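Local atomic coordinates of putative isochorismatase (Burkholderia xenovorans, PDB entry 3OQP), a protein that probably acts as a hydrolase of the isochorismatase-like, nicotinamidase-related family. Residues A[9-15]-A[50-56]; A[23-28]-A[144-148]; A[33-37]-A[114-118]. All blocks are in the same frame, centred on the assembly; numbering follows the deposited sequence.

Overall arrangement
From the N terminus, the chain first runs along strand 7-12, and contact 1 pairs its end with strand 51-56, closing a beta-alpha-beta loop around helix 30-47. Inside that loop lie residues 23-28, which begin contact 2, and then residues 33-37 of the helix, which begin contact 3. Contact 3 closes at residues 114-118, where the chain of strand 111-115 runs into a corner at Gly116, and contact 2 closes last at residues 144-148. Contact 2 therefore encloses contact 3 along the chain, while contact 1 crosses both. Contacts 1 and 3 share the sheet, with Ile12 bonding to Thr115 and Tyr117. Thr144 and Gly145 of contact 2 pack on Gly116 and Tyr117.

Contact 1 of 3, residues A[9-15]-A[50-56]; sequences LIVIDVQ and PVVIVQN
Val54 lays its CG2 methyl against Ile10, 3.6 Å from CG1 and equally near CD1, on the sheet face that also carries Val52 and Ile12. With CG1 anti to the backbone N (chi1 -168°), Ile10 sends its longer branch along this row, where Leu100 of helix 100-105 covers it. On the other face Ile53 curls its CD1 back to within 3.7 Å of Val11 CB, the two side chains lying side by side, with Ile37 of helix 30-47 packing on Val11. Between the faces runs a parallel ladder from the bond of Leu9 N to Pro50 O as far as that of Asp13 N to Val54 O, whose donor stands above the carbonyl plane. A water lies beside the last rungs, donating to Val11 O and Val54 O and accepting from Val14 N. Gln15 then prolongs the pairing with its amide: OE1 accepts Asn56 N at 2.9 Å, and NE2 donates to Asn56 O at 2.9 Å, almost straight (178°) and within its own amide plane. The same NE2 also reaches Ala72 O, so three bonds fix the rotation of the amide. Asp13, with CG beside its backbone N, brings OD2 to 3.1 Å from Asn56 CB. Its carboxylate and the Asn56 amide are turned 50° apart, and both Asp13 OD2 and Asn56 OD1 bind the Lys89 amine, the former as a salt bridge. Two oxygens at the C-terminal ends of neighbouring parallel strands thus converge on one lysine, consistent with the Asp-Lys-Cys triad of isochorismatase-like hydrolases.

Contact 2 of 3, residues A[23-28]-A[144-148]; sequences LPIEYP and TGSVP
Val147 rests CG1 on the loop, 3.4 Å from Pro24 O and 4.0 Å from Ile25 CD1. Its chi1 of -55° sets CG1 beside the backbone N and CG2 between N and the carbonyl carbon, where CG2 touches Leu23 CD1, the two side chains crossing at about a right angle. Ile25 folds twice (chi1 -66°, chi2 -67°), which drops CD1 over the Gly145 carbonyl. Glu26, extended beyond CG, crosses the Pro148 ring squarely, its carboxyl carbon CD 3.4 Å from Pro148 CD; here an acidic side chain packs through its carbon and flat end on a proline edge. Pro28 follows a cis peptide and brings its CD to 3.4 Å from Thr144 O, which a water links to Pro28 O. The bare Gly145 CA lets Tyr27 O approach to 3.2 Å, next to the bond of Ser146 N to that same oxygen. Ser146 points its CB away, and its OG is hydrogen-bonded to His120 ND1. Asn201 and Ala204 of the second subunit cover Val147 and Pro148, so the loop pairing lies beside the dimer interface. Ser146 O accepts Glu26 N at 2.9 Å and, weakly, Tyr27 N; two residues thus face one across a single antiparallel bridge, the signature of a classic beta bulge.

Contact 3 of 3, residues A[33-37]-A[114-118]; sequences SLANI and VTGYM
Tyr117 comes to helix 30-47 hydroxyl first, donating from OH to Ser33 OG at 2.7 Å. The serine oxygen lies at the edge of the ring, in its plane, so the bond continues the flat outline of the phenol. A chi1 of 61° places Ser33 OG between its backbone N and carbonyl carbon, from where it can also make a weak bond to Val30 O; the buried hydroxyl pair is thus tied back to the start of the helix. Leu34 meets the same end of the ring at about a right angle, CG 3.7 Å from Tyr117 OH, with CD2 near the ring plane at the edge. Ile37, one turn on from Ser33, approaches obliquely, its CD1 3.9 Å from Tyr117 CZ. In this alpha/beta/alpha fold built on a six-stranded parallel sheet, this is a helix-to-sheet contact: the crossover helix that joins strands 7-12 and 51-56 lies against the end of strand 111-115. Ile37 CG1 reaches Thr115 CB at 4.3 Å, and Ile37 CD1 touches Gly116 CA. The chain bends sharply at Gly116, and a cis peptide joins Tyr117 to Met118 (selenomethionine here). Beyond it Met118 N binds OD2 of the sulfinic acid formed on Cys122, as expected if this amide belongs to the oxyanion hole found in relatives. Tyr18 meets the Tyr117 ring, the planes about 55° apart.

Contact 1 of 3, residues A[9-15]-A[50-56]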
ATOM      1  N   LEU A   9      -8.664  -8.624  16.245  1.00  9.18           N
ATOM      2  CA  LEU A   9      -9.013  -9.044  14.901  1.00  9.45           C
ATOM      3  C   LEU A   9      -9.925  -7.972  14.265  1.00 10.03           C
ATOM      4  O   LEU A   9     -11.005  -7.683  14.783  1.00 11.12           O
ATOM      5  CB  LEU A   9      -9.778 -10.376  14.972  1.00 10.27           C
ATOM      6  CG  LEU A   9     -10.221 -10.931  13.629  1.00 11.75           C
ATOM      7  CD1 LEU A   9      -9.010 -11.385  12.822  1.00 11.57           C
ATOM      8  CD2 LEU A   9     -11.263 -12.072  13.840  1.00 12.65           C
ATOM      9  N   ILE A  10      -9.488  -7.410  13.133  1.00  8.74           N
ATOM     10  CA  ILE A  10     -10.347  -6.436  12.416  1.00  8.90           C
ATOM     11  C   ILE A  10     -10.839  -7.092  11.135  1.00  8.66           C
ATOM     12  O   ILE A  10     -10.048  -7.785  10.448  1.00 10.23           O
ATOM     13  CB  ILE A  10      -9.554  -5.150  12.153  1.00  9.20           C
ATOM     14  CG1 ILE A  10     -10.495  -4.038  11.679  1.00  9.44           C
ATOM     15  CG2 ILE A  10      -8.378  -5.335  11.205  1.00 10.99           C
ATOM     16  CD1 ILE A  10      -9.870  -2.646  11.741  1.00 10.83           C
ATOM     17  N   VAL A  11     -12.129  -7.028  10.916  1.00  8.86           N
ATOM     18  CA  VAL A  11     -12.825  -7.675   9.833  1.00  9.59           C
ATOM     19  C   VAL A  11     -13.290  -6.596   8.907  1.00  8.45           C
ATOM     20  O   VAL A  11     -14.281  -5.873   9.216  1.00  9.22           O
ATOM     21  CB  VAL A  11     -14.020  -8.484  10.399  1.00  9.91           C
ATOM     22  CG1 VAL A  11     -14.701  -9.236   9.295  1.00 10.11           C
ATOM     23  CG2 VAL A  11     -13.475  -9.492  11.449  1.00 10.31           C
ATOM     24  N   ILE A  12     -12.594  -6.325   7.808  1.00  8.84           N
ATOM     25  CA  ILE A  12     -12.753  -5.121   7.000  1.00  9.78           C
ATOM     26  C   ILE A  12     -13.700  -5.359   5.848  1.00  8.59           C
ATOM     27  O   ILE A  12     -13.465  -6.194   4.949  1.00  9.54           O
ATOM     28  CB  ILE A  12     -11.384  -4.629   6.458  1.00  9.32           C
ATOM     29  CG1 ILE A  12     -10.454  -4.297   7.642  1.00  9.65           C
ATOM     30  CG2 ILE A  12     -11.604  -3.396   5.603  1.00 11.51           C
ATOM     31  CD1 ILE A  12      -9.072  -3.805   7.260  1.00 10.63           C
ATOM     32  N   ASP A  13     -14.795  -4.613   5.865  1.00 10.05           N
ATOM     33  CA  ASP A  13     -15.709  -4.477   4.723  1.00  9.21           C
ATOM     34  C   ASP A  13     -16.186  -5.808   4.153  1.00  8.93           C
ATOM     35  O   ASP A  13     -16.261  -5.983   2.925  1.00 10.45           O
ATOM     36  CB  ASP A  13     -15.116  -3.611   3.628  1.00  9.79           C
ATOM     37  CG  ASP A  13     -14.761  -2.199   4.093  1.00 12.64           C
ATOM     38  OD1 ASP A  13     -15.036  -1.817   5.248  1.00 12.90           O
ATOM     39  OD2 ASP A  13     -14.170  -1.438   3.258  1.00 12.52           O
ATOM     40  N   VAL A  14     -16.623  -6.713   5.027  1.00  9.62           N
ATOM     41  CA  VAL A  14     -17.173  -7.973   4.613  1.00  9.62           C
ATOM     42  C   VAL A  14     -18.647  -7.809   4.338  1.00  9.73           C
ATOM     43  O   VAL A  14     -19.511  -8.151   5.152  1.00 12.60           O
ATOM     44  CB  VAL A  14     -16.737  -9.131   5.586  1.00 10.17           C
ATOM     45  CG1 VAL A  14     -17.383 -10.488   5.130  1.00 11.69           C
ATOM     46  CG2 VAL A  14     -15.198  -9.276   5.725  1.00 10.21           C
ATOM     47  N   GLN A  15     -18.868  -7.254   3.150  1.00  9.94           N
ATOM     48  CA  GLN A  15     -20.150  -6.773   2.681  1.00 10.18           C
ATOM     49  C   GLN A  15     -20.594  -7.447   1.418  1.00 10.40           C
ATOM     50  O   GLN A  15     -19.784  -8.029   0.655  1.00 11.80           O
ATOM     51  CB  GLN A  15     -19.992  -5.268   2.466  1.00 10.03           C
ATOM     52  CG  GLN A  15     -19.895  -4.463   3.776  1.00 12.05           C
ATOM     53  CD  GLN A  15     -19.403  -3.042   3.606  1.00 11.63           C
ATOM     54  OE1 GLN A  15     -18.220  -2.738   3.766  1.00 12.44           O
ATOM     55  NE2 GLN A  15     -20.321  -2.145   3.278  1.00 11.53           N
ATOM     56  N   PRO A  50     -10.381  -9.237  20.944  1.00 12.88           N
ATOM     57  CA  PRO A  50     -11.452  -8.349  20.520  1.00 13.47           C
ATOM     58  C   PRO A  50     -11.618  -8.396  19.007  1.00 12.73           C
ATOM     59  O   PRO A  50     -10.632  -8.437  18.264  1.00 14.20           O
ATOM     60  CB  PRO A  50     -10.971  -6.967  21.002  1.00 14.41           C
ATOM     61  CG  PRO A  50     -10.024  -7.214  22.076  1.00 15.05           C
ATOM     62  CD  PRO A  50      -9.397  -8.525  21.768  1.00 12.86           C
ATOM     63  N   VAL A  51     -12.868  -8.355  18.575  1.00 10.61           N
ATOM     64  CA  VAL A  51     -13.246  -8.400  17.202  1.00 10.41           C
ATOM     65  C   VAL A  51     -13.853  -7.071  16.802  1.00 10.25           C
ATOM     66  O   VAL A  51     -14.836  -6.569  17.428  1.00 11.84           O
ATOM     67  CB  VAL A  51     -14.277  -9.516  16.968  1.00 11.30           C
ATOM     68  CG1 VAL A  51     -14.817  -9.476  15.497  1.00 13.29           C
ATOM     69  CG2 VAL A  51     -13.642 -10.876  17.283  1.00 12.06           C
ATOM     70  N   VAL A  52     -13.296  -6.410  15.787  1.00  9.83           N
ATOM     71  CA  VAL A  52     -13.738  -5.083  15.307  1.00 10.15           C
ATOM     72  C   VAL A  52     -14.271  -5.229  13.904  1.00  9.52           C
ATOM     73  O   VAL A  52     -13.553  -5.787  13.041  1.00 10.92           O
ATOM     74  CB  VAL A  52     -12.543  -4.096  15.250  1.00 11.58           C
ATOM     75  CG1 VAL A  52     -13.000  -2.721  14.711  1.00 14.29           C
ATOM     76  CG2 VAL A  52     -11.835  -4.005  16.602  1.00 13.89           C
ATOM     77  N   ILE A  53     -15.514  -4.855  13.657  1.00  9.72           N
ATOM     78  CA  ILE A  53     -16.115  -4.878  12.349  1.00  9.95           C
ATOM     79  C   ILE A  53     -16.041  -3.482  11.727  1.00  9.45           C
ATOM     80  O   ILE A  53     -16.380  -2.488  12.353  1.00 10.75           O
ATOM     81  CB  ILE A  53     -17.605  -5.297  12.468  1.00 12.15           C
ATOM     82  CG1 ILE A  53     -17.744  -6.678  13.091  1.00 13.91           C
ATOM     83  CG2 ILE A  53     -18.358  -5.200  11.131  1.00 13.94           C
ATOM     84  CD1 ILE A  53     -16.982  -7.754  12.443  1.00 14.14           C
ATOM     85  N   VAL A  54     -15.659  -3.431  10.455  1.00  9.48           N
ATOM     86  CA  VAL A  54     -15.573  -2.198   9.664  1.00  9.90           C
ATOM     87  C   VAL A  54     -16.587  -2.333   8.527  1.00  9.34           C
ATOM     88  O   VAL A  54     -16.589  -3.382   7.847  1.00 10.44           O
ATOM     89  CB  VAL A  54     -14.180  -1.976   9.111  1.00 10.27           C
ATOM     90  CG1 VAL A  54     -14.116  -0.664   8.310  1.00 11.15           C
ATOM     91  CG2 VAL A  54     -13.130  -2.036  10.265  1.00 10.92           C
ATOM     92  N   GLN A  55     -17.372  -1.280   8.288  1.00  9.90           N
ATOM     93  CA  GLN A  55     -18.326  -1.236   7.194  1.00 10.71           C
ATOM     94  C   GLN A  55     -18.054   0.028   6.385  1.00  9.89           C
ATOM     95  O   GLN A  55     -18.027   1.140   6.953  1.00 11.93           O
ATOM     96  CB  GLN A  55     -19.749  -1.279   7.763  1.00 11.23           C
ATOM     97  CG  GLN A  55     -20.844  -1.385   6.719  1.00 12.60           C
ATOM     98  CD  GLN A  55     -22.242  -1.574   7.330  1.00 12.88           C
ATOM     99  OE1 GLN A  55     -22.455  -1.359   8.522  1.00 15.38           O
ATOM    100  NE2 GLN A  55     -23.147  -2.113   6.534  1.00 14.92           N
ATOM    101  N   ASN A  56     -17.977  -0.119   5.069  1.00 10.57           N
ATOM    102  CA  ASN A  56     -17.633   0.946   4.152  1.00 10.55           C
ATOM    103  C   ASN A  56     -18.917   1.448   3.465  1.00 11.46           C
ATOM    104  O   ASN A  56     -19.646   0.630   2.889  1.00 12.93           O
ATOM    105  CB  ASN A  56     -16.638   0.444   3.107  1.00 11.67           C
ATOM    106  CG  ASN A  56     -16.194   1.504   2.149  1.00 14.54           C
ATOM    107  OD1 ASN A  56     -15.254   2.236   2.462  1.00 15.65           O
ATOM    108  ND2 ASN A  56     -16.879   1.629   0.972  1.00 16.43           N
TER
HETATM  109  O   HOH W   1     -16.852  -6.200   7.959  1.00 10.86           O

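Contact 2 of 3, residues A[23-28]-A[144-148]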
ATOM      1  N   LEU A  23     -18.898  -5.982  -7.170  1.00 13.52           N
ATOM      2  CA  LEU A  23     -17.431  -5.958  -7.066  1.00 12.71           C
ATOM      3  C   LEU A  23     -16.960  -7.321  -6.601  1.00 12.74           C
ATOM      4  O   LEU A  23     -16.438  -7.462  -5.519  1.00 12.29           O
ATOM      5  CB  LEU A  23     -17.002  -4.816  -6.152  1.00 12.35           C
ATOM      6  CG  LEU A  23     -15.500  -4.488  -6.086  1.00 12.48           C
ATOM      7  CD1 LEU A  23     -14.942  -4.147  -7.462  1.00 12.32           C
ATOM      8  CD2 LEU A  23     -15.286  -3.312  -5.095  1.00 13.22           C
ATOM      9  N   PRO A  24     -17.110  -8.346  -7.458  1.00 12.20           N
ATOM     10  CA  PRO A  24     -16.958  -9.668  -6.913  1.00 12.99           C
ATOM     11  C   PRO A  24     -15.516 -10.070  -6.686  1.00 12.07           C
ATOM     12  O   PRO A  24     -14.696 -10.047  -7.607  1.00 12.62           O
ATOM     13  CB  PRO A  24     -17.628 -10.567  -7.955  1.00 13.48           C
ATOM     14  CG  PRO A  24     -17.820  -9.795  -9.079  1.00 14.32           C
ATOM     15  CD  PRO A  24     -17.703  -8.356  -8.799  1.00 13.73           C
ATOM     16  N   ILE A  25     -15.216 -10.454  -5.459  1.00 12.11           N
ATOM     17  CA  ILE A  25     -13.886 -10.989  -5.147  1.00 10.20           C
ATOM     18  C   ILE A  25     -13.581 -12.233  -6.005  1.00 10.56           C
ATOM     19  O   ILE A  25     -14.436 -13.141  -6.082  1.00 11.89           O
ATOM     20  CB  ILE A  25     -13.808 -11.312  -3.650  1.00  9.42           C
ATOM     21  CG1 ILE A  25     -13.896 -10.065  -2.786  1.00 10.61           C
ATOM     22  CG2 ILE A  25     -12.550 -12.135  -3.348  1.00 10.61           C
ATOM     23  CD1 ILE A  25     -12.696  -9.097  -2.891  1.00 11.24           C
ATOM     24  N   GLU A  26     -12.383 -12.286  -6.583  1.00 10.31           N
ATOM     25  CA  GLU A  26     -11.975 -13.414  -7.449  1.00  9.67           C
ATOM     26  C   GLU A  26     -10.802 -14.216  -6.922  1.00  9.61           C
ATOM     27  O   GLU A  26     -10.634 -15.323  -7.375  1.00 12.05           O
ATOM     28  CB  GLU A  26     -11.636 -12.998  -8.868  1.00 11.23           C
ATOM     29  CG  GLU A  26     -12.821 -12.423  -9.555  1.00 13.12           C
ATOM     30  CD  GLU A  26     -12.618 -12.203 -11.066  1.00 12.27           C
ATOM     31  OE1 GLU A  26     -11.574 -12.647 -11.635  1.00 15.53           O
ATOM     32  OE2 GLU A  26     -13.553 -11.595 -11.640  1.00 15.52           O
ATOM     33  N   TYR A  27      -9.960 -13.735  -6.015  1.00 10.13           N
ATOM     34  CA  TYR A  27      -8.863 -14.567  -5.524  1.00 10.71           C
ATOM     35  C   TYR A  27      -8.426 -14.065  -4.169  1.00  9.81           C
ATOM     36  O   TYR A  27      -8.273 -12.854  -3.996  1.00 10.65           O
ATOM     37  CB  TYR A  27      -7.656 -14.466  -6.430  1.00  9.58           C
ATOM     38  CG  TYR A  27      -6.674 -15.559  -6.109  1.00  9.89           C
ATOM     39  CD1 TYR A  27      -5.733 -15.382  -5.109  1.00 11.85           C
ATOM     40  CD2 TYR A  27      -6.731 -16.804  -6.737  1.00 12.62           C
ATOM     41  CE1 TYR A  27      -4.807 -16.385  -4.773  1.00 12.68           C
ATOM     42  CE2 TYR A  27      -5.829 -17.830  -6.409  1.00 14.06           C
ATOM     43  CZ  TYR A  27      -4.877 -17.634  -5.434  1.00 12.86           C
ATOM     44  OH  TYR A  27      -3.961 -18.646  -5.160  1.00 17.59           O
ATOM     45  N   PRO A  28      -8.283 -14.962  -3.190  1.00  8.97           N
ATOM     46  CA  PRO A  28      -8.711 -16.352  -3.195  1.00 10.12           C
ATOM     47  C   PRO A  28     -10.210 -16.444  -3.478  1.00 10.45           C
ATOM     48  O   PRO A  28     -10.979 -15.472  -3.457  1.00 10.88           O
ATOM     49  CB  PRO A  28      -8.378 -16.826  -1.765  1.00 11.77           C
ATOM     50  CG  PRO A  28      -7.240 -15.933  -1.352  1.00 10.42           C
ATOM     51  CD  PRO A  28      -7.618 -14.594  -1.931  1.00  9.59           C
ATOM     52  N   THR A 144      -8.864 -12.931   3.181  1.00  8.82           N
ATOM     53  CA  THR A 144      -8.768 -11.660   2.485  1.00  8.70           C
ATOM     54  C   THR A 144      -8.971 -11.896   0.982  1.00  8.41           C
ATOM     55  O   THR A 144      -9.234 -13.018   0.574  1.00 10.08           O
ATOM     56  CB  THR A 144      -7.451 -10.978   2.790  1.00  8.49           C
ATOM     57  OG1 THR A 144      -6.368 -11.866   2.491  1.00  9.27           O
ATOM     58  CG2 THR A 144      -7.360 -10.588   4.278  1.00  9.24           C
ATOM     59  N   GLY A 145      -8.803 -10.906   0.126  1.00  8.69           N
ATOM     60  CA  GLY A 145      -8.863 -11.144  -1.308  1.00  8.41           C
ATOM     61  C   GLY A 145      -8.951  -9.903  -2.168  1.00  8.48           C
ATOM     62  O   GLY A 145      -9.172  -8.774  -1.641  1.00  9.19           O
ATOM     63  N   SER A 146      -8.809 -10.140  -3.472  1.00  9.16           N
ATOM     64  CA  SER A 146      -8.739  -9.103  -4.492  1.00  9.55           C
ATOM     65  C   SER A 146      -9.677  -9.386  -5.647  1.00  9.93           C
ATOM     66  O   SER A 146     -10.330 -10.443  -5.704  1.00  9.97           O
ATOM     67  CB  SER A 146      -7.299  -8.944  -5.036  1.00 10.65           C
ATOM     68  OG  SER A 146      -6.390  -8.521  -4.026  1.00 11.85           O
ATOM     69  N   VAL A 147      -9.770  -8.385  -6.511  1.00  9.22           N
ATOM     70  CA  VAL A 147     -10.557  -8.401  -7.756  1.00  9.81           C
ATOM     71  C   VAL A 147      -9.525  -8.067  -8.849  1.00  9.84           C
ATOM     72  O   VAL A 147      -8.506  -7.471  -8.573  1.00 10.37           O
ATOM     73  CB  VAL A 147     -11.700  -7.349  -7.763  1.00  9.80           C
ATOM     74  CG1 VAL A 147     -12.575  -7.559  -6.532  1.00 12.28           C
ATOM     75  CG2 VAL A 147     -11.187  -5.909  -7.850  1.00 11.23           C
ATOM     76  N   PRO A 148      -9.796  -8.414 -10.122  1.00 10.47           N
ATOM     77  CA  PRO A 148      -8.891  -8.001 -11.225  1.00  9.96           C
ATOM     78  C   PRO A 148      -9.200  -6.538 -11.613  1.00  9.00           C
ATOM     79  O   PRO A 148     -10.324  -6.031 -11.434  1.00 10.27           O
ATOM     80  CB  PRO A 148      -9.245  -8.972 -12.345  1.00  9.99           C
ATOM     81  CG  PRO A 148     -10.722  -9.167 -12.133  1.00 11.85           C
ATOM     82  CD  PRO A 148     -10.862  -9.297 -10.603  1.00 10.33           C
TER
HETATM   83  O   HOH W   2     -11.118 -14.040  -1.100  1.00 10.34           O

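Contact 3 of 3, residues A[33-37]-A[114-118]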
ATOM      1  N   SER A  33     -12.598 -17.708   1.513  1.00  9.39           N
ATOM      2  CA  SER A  33     -12.230 -16.619   2.448  1.00 10.09           C
ATOM      3  C   SER A  33     -13.338 -16.258   3.415  1.00 10.07           C
ATOM      4  O   SER A  33     -13.051 -16.003   4.580  1.00 10.28           O
ATOM      5  CB  SER A  33     -11.661 -15.404   1.721  1.00 10.67           C
ATOM      6  OG  SER A  33     -12.598 -14.845   0.814  1.00 10.79           O
ATOM      7  N   LEU A  34     -14.591 -16.283   2.960  1.00  9.97           N
ATOM      8  CA  LEU A  34     -15.693 -16.043   3.900  1.00 10.76           C
ATOM      9  C   LEU A  34     -15.668 -17.066   5.020  1.00 10.78           C
ATOM     10  O   LEU A  34     -15.847 -16.695   6.195  1.00 10.24           O
ATOM     11  CB  LEU A  34     -17.056 -16.080   3.197  1.00 11.05           C
ATOM     12  CG  LEU A  34     -17.387 -14.878   2.347  1.00 11.86           C
ATOM     13  CD1 LEU A  34     -18.565 -15.186   1.433  1.00 14.69           C
ATOM     14  CD2 LEU A  34     -17.708 -13.633   3.197  1.00 12.92           C
ATOM     15  N   ALA A  35     -15.433 -18.333   4.677  1.00 10.81           N
ATOM     16  CA  ALA A  35     -15.386 -19.376   5.691  1.00 11.04           C
ATOM     17  C   ALA A  35     -14.242 -19.150   6.686  1.00 10.70           C
ATOM     18  O   ALA A  35     -14.400 -19.388   7.879  1.00 11.27           O
ATOM     19  CB  ALA A  35     -15.294 -20.753   5.040  1.00 12.61           C
ATOM     20  N   ASN A  36     -13.108 -18.667   6.191  1.00 10.06           N
ATOM     21  CA  ASN A  36     -11.980 -18.442   7.075  1.00 10.19           C
ATOM     22  C   ASN A  36     -12.132 -17.240   7.962  1.00 10.62           C
ATOM     23  O   ASN A  36     -11.717 -17.222   9.098  1.00 10.10           O
ATOM     24  CB  ASN A  36     -10.697 -18.352   6.252  1.00  9.63           C
ATOM     25  CG  ASN A  36     -10.227 -19.699   5.783  1.00 10.28           C
ATOM     26  OD1 ASN A  36     -10.508 -20.725   6.441  1.00 12.20           O
ATOM     27  ND2 ASN A  36      -9.613 -19.735   4.638  1.00 11.65           N
ATOM     28  N   ILE A  37     -12.802 -16.223   7.435  1.00  9.63           N
ATOM     29  CA  ILE A  37     -13.209 -15.015   8.222  1.00  9.46           C
ATOM     30  C   ILE A  37     -14.044 -15.510   9.396  1.00 10.48           C
ATOM     31  O   ILE A  37     -13.833 -15.091  10.551  1.00 11.24           O
ATOM     32  CB  ILE A  37     -13.972 -13.940   7.373  1.00  9.63           C
ATOM     33  CG1 ILE A  37     -12.990 -13.225   6.422  1.00 11.02           C
ATOM     34  CG2 ILE A  37     -14.644 -12.869   8.230  1.00 11.59           C
ATOM     35  CD1 ILE A  37     -13.600 -12.577   5.206  1.00 13.74           C
ATOM     36  N   VAL A 114      -5.494  -8.557  10.453  1.00  8.89           N
ATOM     37  CA  VAL A 114      -6.350  -8.047   9.387  1.00  9.81           C
ATOM     38  C   VAL A 114      -6.940  -9.197   8.571  1.00  8.21           C
ATOM     39  O   VAL A 114      -6.236 -10.109   8.075  1.00  9.63           O
ATOM     40  CB  VAL A 114      -5.548  -7.129   8.473  1.00  9.95           C
ATOM     41  CG1 VAL A 114      -6.356  -6.684   7.239  1.00 13.15           C
ATOM     42  CG2 VAL A 114      -5.096  -5.916   9.279  1.00 10.51           C
ATOM     43  N   THR A 115      -8.259  -9.122   8.402  1.00  8.80           N
ATOM     44  CA  THR A 115      -9.043  -9.954   7.517  1.00  8.78           C
ATOM     45  C   THR A 115     -10.035  -9.024   6.767  1.00  8.47           C
ATOM     46  O   THR A 115     -10.270  -7.856   7.163  1.00  8.95           O
ATOM     47  CB  THR A 115      -9.841 -11.036   8.296  1.00  9.84           C
ATOM     48  OG1 THR A 115     -10.814 -10.392   9.146  1.00 10.92           O
ATOM     49  CG2 THR A 115      -8.897 -11.958   9.057  1.00 11.31           C
ATOM     50  N   GLY A 116     -10.617  -9.566   5.741  1.00  8.90           N
ATOM     51  CA  GLY A 116     -11.595  -8.875   4.950  1.00  8.40           C
ATOM     52  C   GLY A 116     -10.995  -8.326   3.660  1.00  8.42           C
ATOM     53  O   GLY A 116      -9.945  -8.765   3.205  1.00  9.90           O
ATOM     54  N   TYR A 117     -11.741  -7.423   3.050  1.00  8.37           N
ATOM     55  CA  TYR A 117     -11.539  -7.023   1.674  1.00 10.17           C
ATOM     56  C   TYR A 117     -11.438  -5.515   1.509  1.00  8.58           C
ATOM     57  O   TYR A 117     -12.051  -4.758   2.254  1.00  9.84           O
ATOM     58  CB  TYR A 117     -12.748  -7.485   0.828  1.00 10.45           C
ATOM     59  CG  TYR A 117     -13.134  -8.951   1.013  1.00  9.74           C
ATOM     60  CD1 TYR A 117     -12.251  -9.981   0.762  1.00 10.20           C
ATOM     61  CD2 TYR A 117     -14.374  -9.280   1.529  1.00 10.25           C
ATOM     62  CE1 TYR A 117     -12.641 -11.323   0.983  1.00  9.79           C
ATOM     63  CE2 TYR A 117     -14.789 -10.599   1.706  1.00 12.33           C
ATOM     64  CZ  TYR A 117     -13.904 -11.632   1.442  1.00 11.70           C
ATOM     65  OH  TYR A 117     -14.331 -12.933   1.705  1.00 11.56           O
HETATM   66  N   MSE A 118     -10.755  -5.031   0.461  1.00  9.06           N
HETATM   67  CA  MSE A 118      -9.911  -5.810  -0.424  1.00  8.13           C
HETATM   68  C   MSE A 118      -8.464  -5.748   0.056  1.00  8.11           C
HETATM   69  O   MSE A 118      -7.990  -4.755   0.594  1.00  9.01           O
HETATM   70  CB  MSE A 118      -9.902  -5.284  -1.827  1.00 10.08           C
HETATM   71  CG  MSE A 118     -11.287  -5.367  -2.414  1.00 10.82           C
HETATM   72 SE   MSE A 118     -11.468  -4.572  -4.261  0.75  9.47          SE
HETATM   73  CE  MSE A 118     -11.446  -2.829  -3.745  1.00 12.84           C
TER